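Local structure of berberine bridge enzyme-like 28 (Arabidopsis thaliana, 5D79) at residues G185-L197 with A276-T288. The protein binds FAD as a berberine bridge enzyme-like oxidoreductase of the plant cell wall and is involved in adaptation to salt stress. Numbering follows the deposited sequence.
Sequences GGGYGTLLRKYGL and AADKVPDDLFIRT. With FAD (flavin-adenine dinucleotide), chain E.
Thr190 sets its CA over the centre of one face of the Phe285 ring, a CH-pi contact in which CA stands 3.9 Å from the ring centroid, while Leu192 CD2 meets the ring at its edge and Phe285 CZ lies over a face of the Arg287 guanidinium. That guanidinium, hydrogen-bonded to Thr401, turns NH2 to the edge of the Tyr188 ring, the two planes 83° apart; one face of the tyrosine carries FAD N3. The contact illustrates how a flavoprotein of the PCMH type joins its FAD-binding part to the antiparallel sheet beside it: a loop and short helix at 192-195 pack against strand 284-292 and the turn before it. Tyr188 also fastens the flavin through its backbone, N donating to FAD O2 over 3.1 Å.

Farther along, Arg193 reaches into the 276-288 loop, its guanidinium gripped by main-chain carbonyl oxygens. Its chain bends at chi3 (68°), and Ala277 O lies over one face of the guanidinium, with Val280 CG2 on the same side. Arg193 NH1 donates to Pro281 O at 2.8 Å, within the guanidinium plane but well above that of the carbonyl; Leu284 N reaches the same oxygen from the opposite face, closing a type I turn. Arg193 NH2 bonds Val280 O at 2.9 Å and, weakly, Asp278 O, and NE completes the set with Phe403 O. A leucine here would probably leave the oxygens of Asp278 and Val280 without this donor, Pro281 O with only Leu284 N of the two bonds described, and the 278-283 loop less firmly tied to the helix. Next door, Lys194 NZ makes a salt bridge with Asp283 OD1 at 2.6 Å, and one water donates to both Lys194 O, 2.6 Å from it, and Asp282 OD2.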
loop_
_atom_site.group_PDB
_atom_site.type_symbol
_atom_site.label_atom_id
_atom_site.label_comp_id
_atom_site.label_asym_id
_atom_site.label_seq_id
_atom_site.Cartn_x
_atom_site.Cartn_y
_atom_site.Cartn_z
ATOM N N GLY A 185 1.654 -6.785 0.362
ATOM C CA GLY A 185 2.491 -5.973 1.234
ATOM C C GLY A 185 1.850 -5.613 2.570
ATOM O O GLY A 185 2.421 -4.849 3.345
ATOM N N GLY A 186 0.673 -6.176 2.842
ATOM C CA GLY A 186 -0.075 -5.863 4.050
ATOM C C GLY A 186 -1.423 -5.202 3.766
ATOM O O GLY A 186 -2.425 -5.882 3.486
ATOM N N GLY A 187 -1.462 -3.875 3.848
ATOM C CA GLY A 187 -2.653 -3.130 3.450
ATOM C C GLY A 187 -3.549 -2.648 4.575
ATOM O O GLY A 187 -4.418 -3.377 5.024
ATOM N N TYR A 188 -3.360 -1.411 5.019
ATOM C CA TYR A 188 -4.214 -0.860 6.069
ATOM C C TYR A 188 -5.139 0.228 5.511
ATOM O O TYR A 188 -4.864 0.838 4.468
ATOM C CB TYR A 188 -3.378 -0.306 7.236
ATOM C CG TYR A 188 -2.567 0.951 6.947
ATOM C CD1 TYR A 188 -3.172 2.203 6.880
ATOM C CD2 TYR A 188 -1.193 0.887 6.779
ATOM C CE1 TYR A 188 -2.438 3.351 6.621
ATOM C CE2 TYR A 188 -0.445 2.033 6.520
ATOM C CZ TYR A 188 -1.074 3.264 6.445
ATOM O OH TYR A 188 -0.327 4.402 6.200
ATOM N N GLY A 189 -6.234 0.459 6.225
ATOM C CA GLY A 189 -7.227 1.462 5.879
ATOM C C GLY A 189 -8.083 1.660 7.119
ATOM O O GLY A 189 -7.675 1.266 8.220
ATOM N N THR A 190 -9.278 2.215 6.956
ATOM C CA THR A 190 -10.077 2.630 8.105
ATOM C C THR A 190 -10.674 1.518 8.990
ATOM O O THR A 190 -11.360 1.822 9.967
ATOM C CB THR A 190 -11.236 3.520 7.649
ATOM O OG1 THR A 190 -12.081 2.775 6.773
ATOM C CG2 THR A 190 -10.701 4.723 6.905
ATOM N N LEU A 191 -10.421 0.250 8.669
ATOM C CA LEU A 191 -10.945 -0.851 9.475
ATOM C C LEU A 191 -9.844 -1.643 10.173
ATOM O O LEU A 191 -10.101 -2.710 10.717
ATOM C CB LEU A 191 -11.774 -1.805 8.612
ATOM C CG LEU A 191 -13.168 -1.388 8.126
ATOM C CD1 LEU A 191 -13.672 -2.325 7.018
ATOM C CD2 LEU A 191 -14.150 -1.350 9.283
ATOM N N LEU A 192 -8.619 -1.129 10.162
ATOM C CA LEU A 192 -7.478 -1.908 10.639
ATOM C C LEU A 192 -7.555 -2.198 12.127
ATOM O O LEU A 192 -7.031 -3.204 12.587
ATOM C CB LEU A 192 -6.157 -1.199 10.332
ATOM C CG LEU A 192 -5.536 -0.218 11.337
ATOM C CD1 LEU A 192 -4.078 0.024 10.965
ATOM C CD2 LEU A 192 -6.296 1.088 11.354
ATOM N N ARG A 193 -8.209 -1.327 12.883
ATOM C CA ARG A 193 -8.260 -1.514 14.328
ATOM C C ARG A 193 -9.306 -2.562 14.686
ATOM O O ARG A 193 -9.288 -3.141 15.755
ATOM C CB ARG A 193 -8.546 -0.185 15.041
ATOM C CG ARG A 193 -7.462 0.897 14.842
ATOM C CD ARG A 193 -7.612 2.019 15.873
ATOM N NE ARG A 193 -7.313 1.580 17.240
ATOM C CZ ARG A 193 -8.226 1.329 18.178
ATOM N NH1 ARG A 193 -9.519 1.464 17.916
ATOM N NH2 ARG A 193 -7.848 0.939 19.388
ATOM N N LYS A 194 -10.197 -2.826 13.750
ATOM C CA LYS A 194 -11.313 -3.721 13.983
ATOM C C LYS A 194 -11.012 -5.092 13.413
ATOM O O LYS A 194 -11.246 -6.114 14.064
ATOM C CB LYS A 194 -12.576 -3.126 13.347
ATOM C CG LYS A 194 -13.806 -3.998 13.386
ATOM C CD LYS A 194 -14.500 -3.864 14.698
ATOM C CE LYS A 194 -15.856 -4.519 14.665
ATOM N NZ LYS A 194 -16.345 -4.568 16.053
ATOM N N TYR A 195 -10.469 -5.096 12.195
ATOM C CA TYR A 195 -10.294 -6.313 11.417
ATOM C C TYR A 195 -8.868 -6.560 10.956
ATOM O O TYR A 195 -8.590 -7.595 10.365
ATOM C CB TYR A 195 -11.218 -6.288 10.206
ATOM C CG TYR A 195 -12.674 -6.438 10.577
ATOM C CD1 TYR A 195 -13.110 -7.558 11.277
ATOM C CD2 TYR A 195 -13.609 -5.458 10.246
ATOM C CE1 TYR A 195 -14.448 -7.712 11.631
ATOM C CE2 TYR A 195 -14.947 -5.602 10.596
ATOM C CZ TYR A 195 -15.358 -6.730 11.288
ATOM O OH TYR A 195 -16.674 -6.897 11.637
ATOM N N GLY A 196 -7.960 -5.629 11.235
ATOM C CA GLY A 196 -6.569 -5.785 10.832
ATOM C C GLY A 196 -6.305 -5.401 9.388
ATOM O O GLY A 196 -7.028 -4.591 8.805
ATOM N N LEU A 197 -5.268 -5.984 8.801
ATOM C CA LEU A 197 -4.860 -5.620 7.442
ATOM C C LEU A 197 -5.616 -6.478 6.439
ATOM O O LEU A 197 -6.239 -7.472 6.808
ATOM C CB LEU A 197 -3.340 -5.786 7.249
ATOM C CG LEU A 197 -2.393 -5.128 8.262
ATOM C CD1 LEU A 197 -0.948 -5.520 7.978
ATOM C CD2 LEU A 197 -2.550 -3.619 8.252
ATOM N N ALA A 276 -4.705 8.451 23.478
ATOM C CA ALA A 276 -6.062 7.909 23.410
ATOM C C ALA A 276 -6.349 7.024 22.200
ATOM O O ALA A 276 -7.102 6.057 22.318
ATOM C CB ALA A 276 -7.078 9.061 23.434
ATOM N N ALA A 277 -5.760 7.369 21.048
ATOM C CA ALA A 277 -6.185 6.863 19.732
ATOM C C ALA A 277 -6.056 5.353 19.539
ATOM O O ALA A 277 -6.906 4.744 18.875
ATOM C CB ALA A 277 -5.418 7.577 18.641
ATOM N N ASP A 278 -5.005 4.752 20.106
ATOM C CA ASP A 278 -4.780 3.311 19.970
ATOM C C ASP A 278 -5.457 2.488 21.071
ATOM O O ASP A 278 -5.399 1.265 21.056
ATOM C CB ASP A 278 -3.272 2.998 19.939
ATOM C CG ASP A 278 -2.634 2.992 21.320
ATOM O OD1 ASP A 278 -2.779 3.992 22.063
ATOM O OD2 ASP A 278 -1.984 1.978 21.667
ATOM N N LYS A 279 -6.107 3.156 22.015
ATOM C CA LYS A 279 -6.700 2.473 23.162
ATOM C C LYS A 279 -8.224 2.570 23.189
ATOM O O LYS A 279 -8.860 1.995 24.072
ATOM C CB LYS A 279 -6.142 3.045 24.466
ATOM C CG LYS A 279 -4.638 2.886 24.644
ATOM C CD LYS A 279 -4.156 3.664 25.871
ATOM C CE LYS A 279 -2.650 3.809 25.883
ATOM N NZ LYS A 279 -2.139 4.323 24.574
ATOM N N VAL A 280 -8.815 3.307 22.247
ATOM C CA VAL A 280 -10.271 3.427 22.191
ATOM C C VAL A 280 -10.849 2.118 21.683
ATOM O O VAL A 280 -10.085 1.260 21.259
ATOM C CB VAL A 280 -10.719 4.592 21.292
ATOM C CG1 VAL A 280 -10.456 5.926 21.981
ATOM C CG2 VAL A 280 -10.040 4.515 19.933
ATOM N N PRO A 281 -12.191 1.945 21.727
ATOM C CA PRO A 281 -12.700 0.653 21.241
ATOM C C PRO A 281 -12.329 0.387 19.789
ATOM O O PRO A 281 -12.057 1.332 19.050
ATOM C CB PRO A 281 -14.218 0.788 21.408
ATOM C CG PRO A 281 -14.382 1.745 22.526
ATOM C CD PRO A 281 -13.270 2.745 22.350
ATOM N N ASP A 282 -12.296 -0.892 19.417
ATOM C CA ASP A 282 -11.943 -1.346 18.075
ATOM C C ASP A 282 -12.820 -0.706 17.015
ATOM O O ASP A 282 -12.414 -0.570 15.863
ATOM C CB ASP A 282 -12.068 -2.867 17.967
ATOM C CG ASP A 282 -10.971 -3.602 18.692
ATOM O OD1 ASP A 282 -10.134 -2.941 19.337
ATOM O OD2 ASP A 282 -10.958 -4.853 18.636
ATOM N N ASP A 283 -14.032 -0.338 17.413
ATOM C CA ASP A 283 -15.014 0.266 16.510
ATOM C C ASP A 283 -14.668 1.706 16.086
ATOM O O ASP A 283 -15.174 2.191 15.084
ATOM C CB ASP A 283 -16.408 0.241 17.161
ATOM C CG ASP A 283 -17.014 -1.156 17.207
ATOM O OD1 ASP A 283 -16.691 -1.975 16.321
ATOM O OD2 ASP A 283 -17.819 -1.434 18.126
ATOM N N LEU A 284 -13.795 2.364 16.843
ATOM C CA LEU A 284 -13.441 3.761 16.597
ATOM C C LEU A 284 -12.061 3.953 15.959
ATOM O O LEU A 284 -11.035 3.609 16.539
ATOM C CB LEU A 284 -13.506 4.566 17.906
ATOM C CG LEU A 284 -13.208 6.069 17.810
ATOM C CD1 LEU A 284 -14.079 6.713 16.740
ATOM C CD2 LEU A 284 -13.446 6.754 19.151
ATOM N N PHE A 285 -12.068 4.536 14.767
ATOM C CA PHE A 285 -10.870 4.871 14.015
ATOM C C PHE A 285 -10.707 6.376 13.983
ATOM O O PHE A 285 -11.574 7.062 13.462
ATOM C CB PHE A 285 -10.968 4.323 12.585
ATOM C CG PHE A 285 -9.826 4.734 11.685
ATOM C CD1 PHE A 285 -8.636 4.027 11.683
ATOM C CD2 PHE A 285 -9.950 5.826 10.832
ATOM C CE1 PHE A 285 -7.588 4.406 10.849
ATOM C CE2 PHE A 285 -8.905 6.203 9.996
ATOM C CZ PHE A 285 -7.728 5.489 10.006
ATOM N N ILE A 286 -9.609 6.890 14.535
ATOM C CA ILE A 286 -9.347 8.329 14.528
ATOM C C ILE A 286 -7.962 8.674 13.960
ATOM O O ILE A 286 -6.931 8.451 14.603
ATOM C CB ILE A 286 -9.450 8.950 15.948
ATOM C CG1 ILE A 286 -10.388 8.162 16.850
ATOM C CG2 ILE A 286 -9.888 10.414 15.884
ATOM C CD1 ILE A 286 -10.303 8.625 18.264
ATOM N N ARG A 287 -7.960 9.250 12.768
ATOM C CA ARG A 287 -6.739 9.664 12.078
ATOM C C ARG A 287 -6.480 11.181 12.193
ATOM O O ARG A 287 -7.406 11.989 12.238
ATOM C CB ARG A 287 -6.818 9.239 10.601
ATOM C CG ARG A 287 -5.967 10.073 9.630
ATOM C CD ARG A 287 -5.869 9.446 8.236
ATOM N NE ARG A 287 -5.233 8.125 8.278
ATOM C CZ ARG A 287 -5.200 7.282 7.249
ATOM N NH1 ARG A 287 -5.767 7.627 6.095
ATOM N NH2 ARG A 287 -4.615 6.099 7.369
ATOM N N THR A 288 -5.209 11.555 12.261
ATOM C CA THR A 288 -4.807 12.946 12.288
ATOM C C THR A 288 -3.948 13.229 11.063
ATOM O O THR A 288 -2.947 12.552 10.817
ATOM C CB THR A 288 -4.019 13.289 13.582
ATOM O OG1 THR A 288 -4.861 13.113 14.735
ATOM C CG2 THR A 288 -3.502 14.719 13.547
HETATM P PA FAD E . 2.111 -2.116 -8.173
HETATM O O1A FAD E . 3.160 -1.105 -8.562
HETATM O O2A FAD E . 1.384 -2.696 -9.365
HETATM O O5B FAD E . 2.783 -3.269 -7.262
HETATM C C5B FAD E . 3.655 -2.944 -6.188
HETATM C C4B FAD E . 4.601 -4.097 -5.826
HETATM O O4B FAD E . 3.857 -5.297 -5.719
HETATM C C3B FAD E . 5.658 -4.306 -6.901
HETATM O O3B FAD E . 6.893 -4.691 -6.334
HETATM C C2B FAD E . 5.068 -5.422 -7.744
HETATM O O2B FAD E . 6.061 -6.195 -8.394
HETATM C C1B FAD E . 4.239 -6.210 -6.734
HETATM N N9A FAD E . 3.050 -6.879 -7.306
HETATM C C8A FAD E . 1.915 -6.315 -7.843
HETATM N N7A FAD E . 1.078 -7.314 -8.225
HETATM C C5A FAD E . 1.658 -8.504 -7.940
HETATM C C6A FAD E . 1.262 -9.831 -8.113
HETATM N N6A FAD E . 0.009 -10.132 -8.432
HETATM N N1A FAD E . 2.098 -10.853 -7.707
HETATM C C2A FAD E . 3.313 -10.563 -7.126
HETATM N N3A FAD E . 3.700 -9.247 -6.961
HETATM C C4A FAD E . 2.892 -8.237 -7.358
HETATM N N1 FAD E . -1.097 1.534 1.205
HETATM C C2 FAD E . -1.748 1.352 2.413
HETATM O O2 FAD E . -1.769 0.240 2.953
HETATM N N3 FAD E . -2.398 2.428 3.005
HETATM C C4 FAD E . -2.403 3.681 2.412
HETATM O O4 FAD E . -3.085 4.580 2.907
HETATM C C4X FAD E . -1.764 3.854 1.184
HETATM N N5 FAD E . -1.858 5.052 0.493
HETATM C C5X FAD E . -1.486 5.101 -0.842
HETATM C C6 FAD E . -1.793 6.202 -1.639
HETATM C C7 FAD E . -1.404 6.240 -2.981
HETATM C C7M FAD E . -1.730 7.435 -3.824
HETATM C C8 FAD E . -0.743 5.148 -3.547
HETATM C C8M FAD E . -0.293 5.172 -4.979
HETATM C C9 FAD E . -0.435 4.050 -2.752
HETATM C C9A FAD E . -0.758 4.043 -1.392
HETATM N N10 FAD E . -0.421 2.967 -0.586
HETATM C C10 FAD E . -1.138 2.759 0.576
HETATM C "C1'" FAD E . 0.645 2.003 -1.009
HETATM C "C2'" FAD E . 0.119 0.828 -1.811
HETATM O "O2'" FAD E . -0.690 0.025 -0.979
HETATM C "C3'" FAD E . 1.322 0.053 -2.335
HETATM O "O3'" FAD E . 2.013 0.873 -3.253
HETATM C "C4'" FAD E . 0.919 -1.202 -3.069
HETATM O "O4'" FAD E . 1.983 -2.117 -3.065
HETATM C "C5'" FAD E . 0.642 -0.866 -4.518
HETATM O "O5'" FAD E . -0.053 -1.941 -5.106
HETATM P P FAD E . -0.372 -1.845 -6.674
HETATM O O1P FAD E . -0.845 -3.180 -7.184
HETATM O O2P FAD E . -1.385 -0.763 -6.953
HETATM O O3P FAD E . 1.074 -1.358 -7.200
HETATM O O HOH W 1 -12.379 -6.335 16.370
#